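Uncharacterized protein from DUF35 family (PDB 3IRB) is of unknown function but binds zinc through a ribbon domain joined to an OB fold, and may bind acyl-CoA. Local coordinates at residues N97-A100 / Q101-I105. Residues are numbered along the deposited sequence; the frame is centred on the assembly and turned at random.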
loop_
_atom_site.group_PDB
_atom_site.type_symbol
_atom_site.label_atom_id
_atom_site.label_comp_id
_atom_site.label_asym_id
_atom_site.label_seq_id
_atom_site.Cartn_x
_atom_site.Cartn_y
_atom_site.Cartn_z
ATOM N N ASN A 97 -7.577 25.233 4.414
ATOM C CA ASN A 97 -8.788 24.925 5.191
ATOM C C ASN A 97 -8.593 23.772 6.173
ATOM O O ASN A 97 -8.037 22.729 5.814
ATOM C CB ASN A 97 -9.933 24.571 4.272
ATOM C CG ASN A 97 -10.332 25.692 3.378
ATOM O OD1 ASN A 97 -10.957 26.687 3.804
ATOM N ND2 ASN A 97 -10.026 25.530 2.106
ATOM N N LYS A 98 -9.028 23.933 7.417
ATOM C CA LYS A 98 -8.946 22.837 8.394
ATOM C C LYS A 98 -9.870 21.700 7.988
ATOM O O LYS A 98 -11.032 21.890 7.659
ATOM C CB LYS A 98 -9.307 23.303 9.816
ATOM C CG LYS A 98 -9.074 22.220 10.910
ATOM C CD LYS A 98 -9.766 22.586 12.253
ATOM N N LEU A 99 -9.343 20.487 8.000
ATOM C CA LEU A 99 -10.148 19.365 7.586
ATOM C C LEU A 99 -10.999 18.876 8.782
ATOM O O LEU A 99 -10.473 18.684 9.884
ATOM C CB LEU A 99 -9.228 18.244 7.092
ATOM C CG LEU A 99 -8.393 18.545 5.849
ATOM C CD1 LEU A 99 -7.379 17.438 5.632
ATOM C CD2 LEU A 99 -9.303 18.738 4.595
ATOM N N ALA A 100 -12.283 18.642 8.526
ATOM C CA ALA A 100 -13.182 17.933 9.448
ATOM C C ALA A 100 -12.526 16.630 9.909
ATOM O O ALA A 100 -12.452 16.338 11.092
ATOM C CB ALA A 100 -14.517 17.612 8.728
ATOM N N GLN A 101 -12.061 15.848 8.945
ATOM C CA GLN A 101 -11.341 14.622 9.227
ATOM C C GLN A 101 -9.972 14.803 8.623
ATOM O O GLN A 101 -9.860 14.938 7.409
ATOM C CB GLN A 101 -12.035 13.432 8.571
ATOM C CG GLN A 101 -13.308 13.023 9.285
ATOM C CD GLN A 101 -14.359 12.508 8.330
ATOM O OE1 GLN A 101 -14.067 11.726 7.416
ATOM N NE2 GLN A 101 -15.593 12.954 8.526
ATOM N N PRO A 102 -8.934 14.845 9.457
ATOM C CA PRO A 102 -7.575 14.868 8.928
ATOM C C PRO A 102 -7.309 13.693 8.014
ATOM O O PRO A 102 -7.907 12.595 8.177
ATOM C CB PRO A 102 -6.700 14.728 10.178
ATOM C CG PRO A 102 -7.534 15.205 11.284
ATOM C CD PRO A 102 -8.957 14.894 10.927
ATOM N N VAL A 103 -6.412 13.921 7.061
ATOM C CA VAL A 103 -5.972 12.890 6.140
ATOM C C VAL A 103 -4.651 12.346 6.645
ATOM O O VAL A 103 -3.745 13.103 7.027
ATOM C CB VAL A 103 -5.792 13.451 4.727
ATOM C CG1 VAL A 103 -5.095 12.425 3.819
ATOM C CG2 VAL A 103 -7.146 13.878 4.159
ATOM N N TYR A 104 -4.549 11.040 6.692
ATOM C CA TYR A 104 -3.309 10.416 7.117
ATOM C C TYR A 104 -2.642 9.792 5.902
ATOM O O TYR A 104 -3.311 9.171 5.091
ATOM C CB TYR A 104 -3.593 9.359 8.158
ATOM C CG TYR A 104 -4.201 9.849 9.436
ATOM C CD1 TYR A 104 -5.571 10.109 9.519
ATOM C CD2 TYR A 104 -3.439 10.020 10.578
ATOM C CE1 TYR A 104 -6.147 10.550 10.687
ATOM C CE2 TYR A 104 -4.026 10.448 11.766
ATOM C CZ TYR A 104 -5.375 10.727 11.795
ATOM O OH TYR A 104 -5.982 11.146 12.949
ATOM N N ILE A 105 -1.319 9.902 5.801
ATOM C CA ILE A 105 -0.573 9.162 4.807
ATOM C C ILE A 105 0.083 8.054 5.641
ATOM O O ILE A 105 0.846 8.363 6.567
ATOM C CB ILE A 105 0.501 10.031 4.109
ATOM C CG1 ILE A 105 -0.090 11.340 3.562
ATOM C CG2 ILE A 105 1.187 9.231 3.008
ATOM C CD1 ILE A 105 -1.265 11.199 2.532
#
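Leu99 reaches over a corner in its own strand to meet Val103, four residues on, and shows how one aliphatic side chain can span a corner. Its CB lies over the peptide that follows the corner, 3.4 Å from the carbonyl O of Gln101. CG lies beside the backbone N and anti to the carbonyl carbon, still 4.2 Å from that same Gln101 O, and chi2 of 171° extends CD1 toward Val103. Of the two tips, CD1 does the touching, resting 3.9 Å from Val103 CG2, the methyl beside the backbone N of Val103, and equally near that N; the two side chains meet at a slant. Ala100, with helical phi and psi of -49° and -51°, turns the chain together with Gln101, and the Pro102 ring follows, CD 3.8 Å from Ala100 O. No hydrogen bond links the two halves; van der Waals contacts, methyl to methyl at the tips and CB over the peptide of Gln101, carry it. Val103 also touches Leu13 of helix 12-28, while Leu99 and Val103 keep backbone hydrogen bonds to Tyr91 and Ile90 on either side of the bend. The arrangement is that of a strand bent at a corner near the turn of the antiparallel hairpin 83-92/98-109, in the C-terminal OB-fold domain.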